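Long-range contacts in glutamine amidotransferase type-2 domain-containing protein (Pseudomonas aeruginosa PAO1, PDB 1TE5), which probably acts as a class-II (Ntn-type) glutamine amidotransferase, freeing ammonia from glutamine for transfer to an acceptor that is not identified: residues 99-104 and 176-181; 37-42 and 91-96; 134-139 and 155-160; 5-10 and 69-74. All blocks are in the same frame, centred on the assembly; numbering follows the deposited sequence.

The four contacts sample the layers of an Ntn-type sandwich, two antiparallel sheets covered by helices. Contact 4 joins strands 4-9 and 73-80 within one sheet. Contact 2 sets strand 35-42 of that sheet against the approach to strand 94-98 of the other. Contact 1 lies in the second sheet, and contact 3 pairs two helices on its outer side. Along the chain, contacts 2 and 4 interlock, while contact 3 falls between the segments of contact 1. Centres of contacts 1 and 2 are about 11 Å apart. Tyr-41 and Trp-103 tie neighbouring layers together, and contacts 1 and 2 also lie against the second subunit, so this edge of the sandwich takes part in the dimer.

Contact 1 (99-104 and 176-181); sequences GGRYWT and DGDWLF
Asp-176 opens the turn between strands 171-175 and 180-183 and rests against strand 101-108 of the same antiparallel sheet. Its CA makes a C-H...O contact with Tyr-102 O at 3.5 Å, and its CB sits over the indole of Trp-103, 4.0 Å from the centroid of the five-membered ring, a CH-pi contact. Water 1 bridges the backbones, accepting from Tyr-102 N and donating to Asp-176 O. With chi1 at 79°, CG is held between the backbone N and the carbonyl carbon, and OD1 folds back on the turn to accept from Asp-178 N at 2.7 Å. That is an Asx turn, with a weak second bond from Trp-179 N. The other oxygen, OD2, lies over a face of the Arg-101 guanidinium, 4.5 Å from NE, so charge alone links them. Gly-177 follows at positive phi, and its O accepts from Thr-73 OG1, tying the turn to the opposing sheet. Asp-178 then brings OD2 within 3.1 Å of Arg-101 NH1; the N-H...O angle of 126° makes this a weakly directed salt bridge, guanidinium and carboxylate standing almost perpendicular. Trp-179 finishes with a T-shaped stack: its CH2 edge points at the face of Trp-103 already touched by Asp-176 CB, centroids 5.2 Å apart and planes at 83°. Chemically the contact divides in two, an aromatic part buried beneath helix 150-165 and a charged part, with Arg-101 and Asp-178 partly exposed and Asp-176 buried, whose two carboxylates probably help Arg-101 tolerate the nearby guanidinium of Arg-44.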
loop_
_atom_site.group_PDB
_atom_site.type_symbol
_atom_site.label_atom_id
_atom_site.label_comp_id
_atom_site.label_asym_id
_atom_site.label_seq_id
_atom_site.Cartn_x
_atom_site.Cartn_y
_atom_site.Cartn_z
ATOM N N GLY A 99 10.584 -1.705 12.918
ATOM C CA GLY A 99 10.232 -1.244 14.247
ATOM C C GLY A 99 8.761 -0.961 14.492
ATOM O O GLY A 99 8.424 -0.207 15.395
ATOM N N GLY A 100 7.879 -1.601 13.734
ATOM C CA GLY A 100 6.460 -1.371 13.940
ATOM C C GLY A 100 5.961 -0.060 13.363
ATOM O O GLY A 100 4.918 0.456 13.774
ATOM N N ARG A 101 6.726 0.487 12.420
ATOM C CA ARG A 101 6.384 1.731 11.735
ATOM C C ARG A 101 6.525 1.478 10.228
ATOM O O ARG A 101 7.401 0.729 9.806
ATOM C CB ARG A 101 7.348 2.863 12.126
ATOM C CG ARG A 101 7.599 3.063 13.610
ATOM C CD ARG A 101 6.329 3.335 14.407
ATOM N NE ARG A 101 5.602 4.509 13.938
ATOM C CZ ARG A 101 5.308 5.561 14.695
ATOM N NH1 ARG A 101 4.635 6.576 14.169
ATOM N NH2 ARG A 101 5.696 5.606 15.971
ATOM N N TYR A 102 5.635 2.042 9.415
ATOM C CA TYR A 102 5.765 1.858 7.968
ATOM C C TYR A 102 6.728 2.914 7.453
ATOM O O TYR A 102 6.557 4.093 7.722
ATOM C CB TYR A 102 4.408 1.984 7.257
ATOM C CG TYR A 102 3.476 0.801 7.453
ATOM C CD1 TYR A 102 2.227 0.967 8.058
ATOM C CD2 TYR A 102 3.838 -0.493 7.043
ATOM C CE1 TYR A 102 1.375 -0.110 8.258
ATOM C CE2 TYR A 102 2.984 -1.579 7.247
ATOM C CZ TYR A 102 1.761 -1.375 7.850
ATOM O OH TYR A 102 0.923 -2.442 8.083
ATOM N N TRP A 103 7.786 2.488 6.786
ATOM C CA TRP A 103 8.743 3.442 6.250
ATOM C C TRP A 103 8.419 3.709 4.796
ATOM O O TRP A 103 8.108 2.777 4.052
ATOM C CB TRP A 103 10.175 2.915 6.374
ATOM C CG TRP A 103 10.775 3.132 7.720
ATOM C CD1 TRP A 103 10.232 2.791 8.928
ATOM C CD2 TRP A 103 12.051 3.719 8.007
ATOM N NE1 TRP A 103 11.093 3.128 9.948
ATOM C CE2 TRP A 103 12.215 3.700 9.410
ATOM C CE3 TRP A 103 13.074 4.254 7.215
ATOM C CZ2 TRP A 103 13.361 4.190 10.036
ATOM C CZ3 TRP A 103 14.217 4.742 7.839
ATOM C CH2 TRP A 103 14.346 4.707 9.237
ATOM N N THR A 104 8.548 4.963 4.377
ATOM C CA THR A 104 8.265 5.358 2.998
ATOM C C THR A 104 9.533 5.975 2.396
ATOM O O THR A 104 10.220 6.756 3.052
ATOM C CB THR A 104 7.065 6.347 2.941
ATOM O OG1 THR A 104 5.858 5.673 3.334
ATOM C CG2 THR A 104 6.872 6.874 1.535
ATOM N N ASP A 176 9.007 7.680 8.601
ATOM C CA ASP A 176 8.402 6.553 9.296
ATOM C C ASP A 176 6.970 6.931 9.733
ATOM O O ASP A 176 6.344 6.244 10.549
ATOM C CB ASP A 176 9.246 6.257 10.545
ATOM C CG ASP A 176 9.009 7.175 11.743
ATOM O OD1 ASP A 176 8.549 8.322 11.564
ATOM O OD2 ASP A 176 9.305 6.743 12.881
ATOM N N GLY A 177 6.485 8.050 9.196
ATOM C CA GLY A 177 5.155 8.528 9.515
ATOM C C GLY A 177 5.181 9.671 10.508
ATOM O O GLY A 177 4.179 10.366 10.673
ATOM N N ASP A 178 6.289 9.798 11.237
ATOM C CA ASP A 178 6.468 10.868 12.221
ATOM C C ASP A 178 7.248 11.992 11.543
ATOM O O ASP A 178 6.712 13.053 11.222
ATOM C CB ASP A 178 7.292 10.389 13.442
ATOM C CG ASP A 178 6.508 9.494 14.394
ATOM O OD1 ASP A 178 7.160 8.688 15.103
ATOM O OD2 ASP A 178 5.269 9.614 14.460
ATOM N N TRP A 179 8.547 11.757 11.426
ATOM C CA TRP A 179 9.462 12.690 10.817
ATOM C C TRP A 179 9.606 12.417 9.332
ATOM O O TRP A 179 9.291 11.329 8.849
ATOM C CB TRP A 179 10.831 12.580 11.492
ATOM C CG TRP A 179 11.256 11.160 11.731
ATOM C CD1 TRP A 179 11.096 10.439 12.881
ATOM C CD2 TRP A 179 11.852 10.269 10.775
ATOM N NE1 TRP A 179 11.552 9.153 12.696
ATOM C CE2 TRP A 179 12.019 9.024 11.413
ATOM C CE3 TRP A 179 12.248 10.400 9.440
ATOM C CZ2 TRP A 179 12.566 7.922 10.765
ATOM C CZ3 TRP A 179 12.788 9.303 8.795
ATOM C CH2 TRP A 179 12.941 8.079 9.457
ATOM N N LEU A 180 10.154 13.392 8.627
ATOM C CA LEU A 180 10.366 13.273 7.203
ATOM C C LEU A 180 11.797 13.674 6.942
ATOM O O LEU A 180 12.143 14.845 7.045
ATOM C CB LEU A 180 9.395 14.194 6.456
ATOM C CG LEU A 180 9.456 14.333 4.934
ATOM C CD1 LEU A 180 9.789 13.023 4.274
ATOM C CD2 LEU A 180 8.116 14.836 4.451
ATOM N N PHE A 181 12.639 12.686 6.680
ATOM C CA PHE A 181 14.044 12.910 6.396
ATOM C C PHE A 181 14.213 13.326 4.938
ATOM O O PHE A 181 13.672 12.705 4.029
ATOM C CB PHE A 181 14.840 11.641 6.683
ATOM C CG PHE A 181 16.313 11.767 6.422
ATOM C CD1 PHE A 181 16.908 11.062 5.382
ATOM C CD2 PHE A 181 17.110 12.562 7.231
ATOM C CE1 PHE A 181 18.271 11.145 5.152
ATOM C CE2 PHE A 181 18.483 12.651 7.007
ATOM C CZ PHE A 181 19.061 11.940 5.965
HETATM O O HOH W 1 4.075 4.018 10.417
#

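Contact 2 (37-42 and 91-96); sequences GIAFYE and THPFIR
Gly-37 and His-92 bring the two backbones to 5.5 Å, CA to CA, where the facing sheets of the Ntn sandwich meet. Strand 35-42 belongs to one sheet; residues 91-93 lead into strand 94-98, at the border of the other. The approach is backbone on backbone: Gly-37 CA gives a C-H...O contact to His-92 O at 3.2 Å, with 158° at the hydrogen. A cis peptide before Pro-93 turns the chain here, and Pro-93 CD settles 3.5 Å from Gly-37 C. Lacking a side chain, Gly-37 leaves room for both the carbonyl and the proline ring. Two residues on, on the same side of the strand, Ala-39 CB meets Pro-93 CG at 3.8 Å, and Leu-48 and Thr-104 each touch both residues. The imidazole of His-92 leads away from strand 35-42: NE2 is hydrogen-bonded to Ser-129 OG, and Phe-94 CE1 lies 3.8 Å above the plane of the His-92 ring, over its centre. Further on, Arg-96 forms a salt bridge with Glu-130 of helix 128-143. It also bends back along its own strand, Arg-96 NE donating to Ile-95 O at 3.2 Å from 43° above the carbonyl plane.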
loop_
_atom_site.group_PDB
_atom_site.type_symbol
_atom_site.label_atom_id
_atom_site.label_comp_id
_atom_site.label_asym_id
_atom_site.label_seq_id
_atom_site.Cartn_x
_atom_site.Cartn_y
_atom_site.Cartn_z
ATOM N N GLY A 37 3.641 8.501 -7.887
ATOM C CA GLY A 37 3.377 7.810 -6.644
ATOM C C GLY A 37 3.157 8.799 -5.525
ATOM O O GLY A 37 3.865 9.801 -5.416
ATOM N N ILE A 38 2.151 8.534 -4.702
ATOM C CA ILE A 38 1.825 9.403 -3.584
ATOM C C ILE A 38 1.446 8.560 -2.378
ATOM O O ILE A 38 0.458 7.825 -2.408
ATOM C CB ILE A 38 0.639 10.328 -3.925
ATOM C CG1 ILE A 38 0.990 11.211 -5.123
ATOM C CG2 ILE A 38 0.277 11.185 -2.721
ATOM C CD1 ILE A 38 -0.196 11.902 -5.741
ATOM N N ALA A 39 2.264 8.642 -1.336
ATOM C CA ALA A 39 2.020 7.921 -0.101
ATOM C C ALA A 39 1.809 8.961 0.978
ATOM O O ALA A 39 2.406 10.027 0.937
ATOM C CB ALA A 39 3.200 7.042 0.237
ATOM N N PHE A 40 0.880 8.696 1.883
ATOM C CA PHE A 40 0.618 9.609 2.981
ATOM C C PHE A 40 0.118 8.843 4.197
ATOM O O PHE A 40 -0.305 7.693 4.079
ATOM C CB PHE A 40 -0.341 10.736 2.572
ATOM C CG PHE A 40 -1.685 10.268 2.115
ATOM C CD1 PHE A 40 -2.765 10.234 3.001
ATOM C CD2 PHE A 40 -1.888 9.895 0.788
ATOM C CE1 PHE A 40 -4.040 9.835 2.573
ATOM C CE2 PHE A 40 -3.150 9.494 0.344
ATOM C CZ PHE A 40 -4.231 9.465 1.240
ATOM N N TYR A 41 0.189 9.467 5.366
ATOM C CA TYR A 41 -0.216 8.805 6.593
ATOM C C TYR A 41 -1.515 9.252 7.225
ATOM O O TYR A 41 -1.897 10.407 7.147
ATOM C CB TYR A 41 0.906 8.911 7.616
ATOM C CG TYR A 41 2.177 8.257 7.152
ATOM C CD1 TYR A 41 3.005 8.884 6.223
ATOM C CD2 TYR A 41 2.551 7.011 7.637
ATOM C CE1 TYR A 41 4.176 8.286 5.785
ATOM C CE2 TYR A 41 3.717 6.402 7.210
ATOM C CZ TYR A 41 4.525 7.042 6.287
ATOM O OH TYR A 41 5.677 6.430 5.869
ATOM N N GLU A 42 -2.164 8.311 7.896
ATOM C CA GLU A 42 -3.414 8.526 8.605
ATOM C C GLU A 42 -3.241 7.853 9.962
ATOM O O GLU A 42 -3.766 6.775 10.258
ATOM C CB GLU A 42 -4.534 7.814 7.854
ATOM C CG GLU A 42 -5.862 8.532 7.840
ATOM C CD GLU A 42 -6.762 8.045 6.712
ATOM O OE1 GLU A 42 -6.547 8.468 5.552
ATOM O OE2 GLU A 42 -7.682 7.243 6.986
ATOM N N THR A 91 7.857 1.325 -9.494
ATOM C CA THR A 91 7.282 2.653 -9.313
ATOM C C THR A 91 7.414 3.118 -7.842
ATOM O O THR A 91 7.182 2.335 -6.924
ATOM C CB THR A 91 5.798 2.628 -9.749
ATOM O OG1 THR A 91 5.709 2.139 -11.098
ATOM C CG2 THR A 91 5.186 4.003 -9.682
ATOM N N HIS A 92 7.871 4.359 -7.662
ATOM C CA HIS A 92 8.060 4.987 -6.353
ATOM C C HIS A 92 6.736 5.569 -5.891
ATOM O O HIS A 92 5.882 5.895 -6.706
ATOM C CB HIS A 92 9.024 6.181 -6.444
ATOM C CG HIS A 92 10.402 5.845 -6.919
ATOM N ND1 HIS A 92 10.648 4.996 -7.978
ATOM C CD2 HIS A 92 11.606 6.300 -6.514
ATOM C CE1 HIS A 92 11.948 4.948 -8.207
ATOM N NE2 HIS A 92 12.551 5.731 -7.330
ATOM N N PRO A 93 6.571 5.763 -4.575
ATOM C CA PRO A 93 7.547 5.456 -3.521
ATOM C C PRO A 93 7.447 3.992 -3.045
ATOM O O PRO A 93 6.545 3.273 -3.459
ATOM C CB PRO A 93 7.174 6.448 -2.421
ATOM C CG PRO A 93 5.707 6.604 -2.590
ATOM C CD PRO A 93 5.542 6.697 -4.078
ATOM N N PHE A 94 8.382 3.571 -2.190
ATOM C CA PHE A 94 8.403 2.204 -1.669
ATOM C C PHE A 94 8.130 2.183 -0.162
ATOM O O PHE A 94 8.532 3.094 0.564
ATOM C CB PHE A 94 9.745 1.533 -1.980
ATOM C CG PHE A 94 10.075 1.500 -3.443
ATOM C CD1 PHE A 94 11.009 2.378 -3.979
ATOM C CD2 PHE A 94 9.440 0.599 -4.293
ATOM C CE1 PHE A 94 11.302 2.350 -5.346
ATOM C CE2 PHE A 94 9.724 0.564 -5.655
ATOM C CZ PHE A 94 10.655 1.438 -6.181
ATOM N N ILE A 95 7.440 1.140 0.296
ATOM C CA ILE A 95 7.097 0.995 1.711
ATOM C C ILE A 95 7.638 -0.305 2.301
ATOM O O ILE A 95 7.699 -1.333 1.625
ATOM C CB ILE A 95 5.564 1.016 1.922
ATOM C CG1 ILE A 95 4.948 2.243 1.249
ATOM C CG2 ILE A 95 5.221 0.997 3.415
ATOM C CD1 ILE A 95 3.464 2.330 1.424
ATOM N N ARG A 96 8.019 -0.248 3.575
ATOM C CA ARG A 96 8.532 -1.407 4.299
ATOM C C ARG A 96 8.512 -1.098 5.787
ATOM O O ARG A 96 8.886 0.004 6.194
ATOM C CB ARG A 96 9.947 -1.758 3.832
ATOM C CG ARG A 96 10.127 -3.241 3.567
ATOM C CD ARG A 96 11.026 -3.530 2.369
ATOM N NE ARG A 96 10.364 -3.022 1.176
ATOM C CZ ARG A 96 10.548 -3.500 -0.050
ATOM N NH1 ARG A 96 9.904 -2.954 -1.064
ATOM N NH2 ARG A 96 11.365 -4.524 -0.269
#

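Contact 3 (134-139 and 155-160); sequences CDLLNR and PVLISA
The guanidinium of Arg-139 meets Ala-160 at a slant, neither face-on nor edge-on, with NH2 3.5 Å from Ala-160 CA. On its own helix Arg-139 NE donates to Asp-135 OD2 at 2.9 Å, a salt bridge one turn back in which the nitrogen stands 39° above the carboxylate plane. The same OD2 is hydrogen-bonded to Tyr-164 OH, so this oxygen is gripped from both helices. The arginine chain runs extended from CG to NE, which lays its aliphatic part along the neighbouring helix: Arg-139 CD touches Ala-160 CB at 3.8 Å, and Arg-139 CB meets Val-156 CG2, also at 3.8 Å. Deeper in, the packing is apolar. Leu-136 reaches across with both methyls, CD2 to Leu-157 CD2 at 3.9 Å and CD1 to Ala-160 CB at 4.2 Å. Ala-160 CB is thus shared, met by Leu-136 CD1 on its inner side and by the Arg-139 chain nearer the surface. On the exposed side of helix 150-165, Ser-159 OG and Ser-159 N both bond to Pro-155 O, reaching it from opposite faces of the carbonyl plane. The axes of the two six-residue segments approach to 9.8 Å, their N-to-C directions 142° apart, a roughly antiparallel pair forming an outer layer of the Ntn sandwich. Beneath it, the indole of Trp-103 on strand 101-108 is touched by Leu-136 and Leu-137 from helix 128-143 and by Leu-157 from helix 150-165, while Leu-137 rests on Arg-96 and Leu-98 of strand 94-98.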
loop_
_atom_site.group_PDB
_atom_site.type_symbol
_atom_site.label_atom_id
_atom_site.label_comp_id
_atom_site.label_asym_id
_atom_site.label_seq_id
_atom_site.Cartn_x
_atom_site.Cartn_y
_atom_site.Cartn_z
ATOM N N CYS A 134 16.169 -0.688 0.646
ATOM C CA CYS A 134 16.357 -1.885 1.438
ATOM C C CYS A 134 17.701 -1.871 2.142
ATOM O O CYS A 134 17.766 -2.168 3.328
ATOM C CB CYS A 134 16.244 -3.118 0.556
ATOM S SG CYS A 134 14.600 -3.332 -0.117
ATOM N N ASP A 135 18.758 -1.515 1.417
ATOM C CA ASP A 135 20.100 -1.468 1.984
ATOM C C ASP A 135 20.170 -0.522 3.175
ATOM O O ASP A 135 20.758 -0.858 4.215
ATOM C CB ASP A 135 21.120 -1.047 0.928
ATOM C CG ASP A 135 22.551 -1.152 1.428
ATOM O OD1 ASP A 135 23.051 -2.284 1.605
ATOM O OD2 ASP A 135 23.175 -0.098 1.650
ATOM N N LEU A 136 19.590 0.665 3.011
ATOM C CA LEU A 136 19.567 1.670 4.072
ATOM C C LEU A 136 18.811 1.113 5.267
ATOM O O LEU A 136 19.140 1.412 6.416
ATOM C CB LEU A 136 18.892 2.958 3.582
ATOM C CG LEU A 136 18.640 4.101 4.573
ATOM C CD1 LEU A 136 18.702 5.424 3.832
ATOM C CD2 LEU A 136 17.297 3.936 5.284
ATOM N N LEU A 137 17.769 0.337 4.970
ATOM C CA LEU A 137 16.936 -0.287 5.985
ATOM C C LEU A 137 17.711 -1.369 6.713
ATOM O O LEU A 137 17.496 -1.589 7.902
ATOM C CB LEU A 137 15.667 -0.875 5.346
ATOM C CG LEU A 137 14.530 0.098 5.027
ATOM C CD1 LEU A 137 13.433 -0.624 4.297
ATOM C CD2 LEU A 137 13.992 0.716 6.300
ATOM N N ASN A 138 18.602 -2.044 5.996
ATOM C CA ASN A 138 19.419 -3.111 6.566
ATOM C C ASN A 138 20.466 -2.566 7.522
ATOM O O ASN A 138 20.826 -3.217 8.501
ATOM C CB ASN A 138 20.101 -3.920 5.465
ATOM C CG ASN A 138 19.130 -4.784 4.689
ATOM O OD1 ASN A 138 19.446 -5.272 3.603
ATOM N ND2 ASN A 138 17.950 -5.002 5.253
ATOM N N ARG A 139 20.969 -1.376 7.208
ATOM C CA ARG A 139 21.970 -0.711 8.029
ATOM C C ARG A 139 21.346 -0.192 9.311
ATOM O O ARG A 139 22.005 -0.123 10.348
ATOM C CB ARG A 139 22.575 0.459 7.267
ATOM C CG ARG A 139 23.248 0.076 5.977
ATOM C CD ARG A 139 23.649 1.323 5.238
ATOM N NE ARG A 139 24.423 1.026 4.045
ATOM C CZ ARG A 139 25.512 1.695 3.686
ATOM N NH1 ARG A 139 26.160 1.359 2.577
ATOM N NH2 ARG A 139 25.951 2.701 4.436
ATOM N N PRO A 155 22.397 9.406 12.403
ATOM C CA PRO A 155 23.727 9.242 11.804
ATOM C C PRO A 155 23.800 8.149 10.747
ATOM O O PRO A 155 24.488 8.312 9.743
ATOM C CB PRO A 155 24.602 8.912 13.008
ATOM C CG PRO A 155 23.952 9.679 14.106
ATOM C CD PRO A 155 22.495 9.374 13.874
ATOM N N VAL A 156 23.131 7.023 10.988
ATOM C CA VAL A 156 23.147 5.931 10.022
ATOM C C VAL A 156 22.472 6.340 8.715
ATOM O O VAL A 156 22.883 5.896 7.650
ATOM C CB VAL A 156 22.525 4.627 10.585
ATOM C CG1 VAL A 156 21.133 4.859 11.056
ATOM C CG2 VAL A 156 22.532 3.545 9.533
ATOM N N LEU A 157 21.450 7.189 8.808
ATOM C CA LEU A 157 20.736 7.679 7.628
ATOM C C LEU A 157 21.664 8.519 6.761
ATOM O O LEU A 157 21.741 8.333 5.548
ATOM C CB LEU A 157 19.546 8.548 8.037
ATOM C CG LEU A 157 18.378 7.909 8.779
ATOM C CD1 LEU A 157 17.316 8.962 9.072
ATOM C CD2 LEU A 157 17.797 6.791 7.941
ATOM N N ILE A 158 22.325 9.477 7.401
ATOM C CA ILE A 158 23.258 10.391 6.748
ATOM C C ILE A 158 24.417 9.637 6.111
ATOM O O ILE A 158 24.880 9.990 5.022
ATOM C CB ILE A 158 23.846 11.391 7.772
ATOM C CG1 ILE A 158 22.721 12.034 8.581
ATOM C CG2 ILE A 158 24.667 12.466 7.064
ATOM C CD1 ILE A 158 23.191 12.724 9.831
ATOM N N SER A 159 24.911 8.634 6.826
ATOM C CA SER A 159 26.025 7.826 6.362
ATOM C C SER A 159 25.712 7.138 5.047
ATOM O O SER A 159 26.476 7.237 4.089
ATOM C CB SER A 159 26.390 6.781 7.417
ATOM O OG SER A 159 26.908 7.391 8.588
ATOM N N ALA A 160 24.598 6.418 5.023
ATOM C CA ALA A 160 24.172 5.688 3.837
ATOM C C ALA A 160 23.958 6.620 2.650
ATOM O O ALA A 160 24.345 6.296 1.526
ATOM C CB ALA A 160 22.904 4.906 4.131
#

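Contact 4 (5-10 and 69-74); sequences LGMSAN and IKSETV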
loop_
_atom_site.group_PDB
_atom_site.type_symbol
_atom_site.label_atom_id
_atom_site.label_comp_id
_atom_site.label_asym_id
_atom_site.label_seq_id
_atom_site.Cartn_x
_atom_site.Cartn_y
_atom_site.Cartn_z
ATOM N N LEU A 5 8.180 15.133 -4.036
ATOM C CA LEU A 5 7.215 16.010 -3.388
ATOM C C LEU A 5 6.823 15.503 -2.002
ATOM O O LEU A 5 6.204 14.449 -1.872
ATOM C CB LEU A 5 5.970 16.147 -4.275
ATOM C CG LEU A 5 4.774 16.963 -3.789
ATOM C CD1 LEU A 5 5.186 18.368 -3.360
ATOM C CD2 LEU A 5 3.763 17.024 -4.917
ATOM N N GLY A 6 7.177 16.265 -0.975
ATOM C CA GLY A 6 6.843 15.876 0.376
ATOM C C GLY A 6 6.141 16.973 1.148
ATOM O O GLY A 6 6.016 18.113 0.689
ATOM N N MET A 7 5.620 16.598 2.308
ATOM C CA MET A 7 4.951 17.526 3.193
ATOM C C MET A 7 4.981 16.995 4.615
ATOM O O MET A 7 4.697 15.825 4.860
ATOM C CB MET A 7 3.491 17.766 2.804
ATOM C CG MET A 7 2.799 18.733 3.777
ATOM S SD MET A 7 1.023 18.595 3.924
ATOM C CE MET A 7 0.860 17.089 4.834
ATOM N N SER A 8 5.308 17.889 5.539
ATOM C CA SER A 8 5.344 17.586 6.959
ATOM C C SER A 8 4.533 18.715 7.584
ATOM O O SER A 8 4.794 19.887 7.307
ATOM C CB SER A 8 6.788 17.610 7.455
ATOM O OG SER A 8 6.855 17.406 8.848
ATOM N N ALA A 9 3.481 18.361 8.315
ATOM C CA ALA A 9 2.624 19.350 8.960
ATOM C C ALA A 9 2.387 18.976 10.419
ATOM O O ALA A 9 2.665 17.839 10.829
ATOM C CB ALA A 9 1.301 19.442 8.226
ATOM N N ASN A 10 1.888 19.928 11.207
ATOM C CA ASN A 10 1.611 19.664 12.617
ATOM C C ASN A 10 0.133 19.425 12.947
ATOM O O ASN A 10 -0.237 19.292 14.114
ATOM C CB ASN A 10 2.248 20.720 13.535
ATOM C CG ASN A 10 1.666 22.105 13.353
ATOM O OD1 ASN A 10 0.710 22.309 12.613
ATOM N ND2 ASN A 10 2.230 23.068 14.071
ATOM N N ILE A 69 -7.904 13.669 0.810
ATOM C CA ILE A 69 -6.667 13.454 1.543
ATOM C C ILE A 69 -6.462 14.496 2.643
ATOM O O ILE A 69 -6.734 15.685 2.452
ATOM C CB ILE A 69 -5.448 13.490 0.591
ATOM C CG1 ILE A 69 -5.593 12.441 -0.515
ATOM C CG2 ILE A 69 -4.162 13.273 1.372
ATOM C CD1 ILE A 69 -4.437 12.411 -1.491
ATOM N N LYS A 70 -5.975 14.043 3.792
ATOM C CA LYS A 70 -5.719 14.924 4.923
ATOM C C LYS A 70 -4.714 14.244 5.857
ATOM O O LYS A 70 -5.088 13.387 6.659
ATOM C CB LYS A 70 -7.025 15.214 5.659
ATOM C CG LYS A 70 -6.953 16.381 6.618
ATOM C CD LYS A 70 -8.179 16.454 7.518
ATOM C CE LYS A 70 -9.445 16.832 6.757
ATOM N NZ LYS A 70 -9.454 18.260 6.323
ATOM N N SER A 71 -3.447 14.626 5.746
ATOM C CA SER A 71 -2.392 14.044 6.573
ATOM C C SER A 71 -1.300 15.014 7.011
ATOM O O SER A 71 -1.311 16.197 6.659
ATOM C CB SER A 71 -1.750 12.858 5.859
ATOM O OG SER A 71 -1.335 13.207 4.557
ATOM N N GLU A 72 -0.401 14.511 7.855
ATOM C CA GLU A 72 0.720 15.294 8.365
ATOM C C GLU A 72 1.998 14.955 7.624
ATOM O O GLU A 72 2.944 15.734 7.646
ATOM C CB GLU A 72 0.930 15.028 9.854
ATOM C CG GLU A 72 -0.266 15.369 10.718
ATOM C CD GLU A 72 0.037 15.283 12.207
ATOM O OE1 GLU A 72 -0.349 16.209 12.939
ATOM O OE2 GLU A 72 0.655 14.297 12.651
ATOM N N THR A 73 2.016 13.807 6.951
ATOM C CA THR A 73 3.198 13.353 6.220
ATOM C C THR A 73 2.855 12.796 4.837
ATOM O O THR A 73 2.136 11.800 4.706
ATOM C CB THR A 73 3.968 12.265 7.013
ATOM O OG1 THR A 73 4.161 12.706 8.363
ATOM C CG2 THR A 73 5.324 11.987 6.376
ATOM N N VAL A 74 3.421 13.423 3.815
ATOM C CA VAL A 74 3.192 13.020 2.438
ATOM C C VAL A 74 4.509 12.899 1.698
ATOM O O VAL A 74 5.351 13.779 1.791
ATOM C CB VAL A 74 2.331 14.066 1.707
ATOM C CG1 VAL A 74 2.181 13.696 0.229
ATOM C CG2 VAL A 74 0.977 14.194 2.380
HETATM O O HOH W 2 6.253 14.811 8.941
#
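The Met-7 side chain starts out extended (chi1 179°) and then bends at chi3 (73°), which brings CE over the corner at Glu-72, 3.8 Å from Val-74 CG2 just after it and 3.0 Å from Ser-71 O just before it, unusually close for a methyl. Strands 4-9 and 73-80 are neighbours in the seven-stranded antiparallel sheet of the Ntn sandwich, and Met-7 and Val-74 form a hydrogen-bonded pair. Met-7 N donates to Val-74 O at 2.9 Å, and Val-74 N returns a bond to Met-7 O, also 2.9 Å. Ala-9 N extends the ladder to Glu-72 O at 2.8 Å, just where the second strand turns a corner and 70-71 departs to pair with strand 12-19. On the face bearing Ser-8 and Thr-73, a non-hydrogen-bonded pair, water 2 bridges Ser-8 OG (2.7 Å) and Thr-73 OG1 (3.0 Å). Glu-72 reaches along Ala-9 with an extended chain, placing OE1 3.3 Å from Asn-10 O; two acceptors face each other there, probably mildly unfavourable. The chemistry thus differs by face: Met-7 and Val-74 pack on Ile-15, apolar but for the Ser-71 carbonyl, whereas the hydroxyls opposite share water 2 and Ser-8 OG also bonds to Gly-249 N.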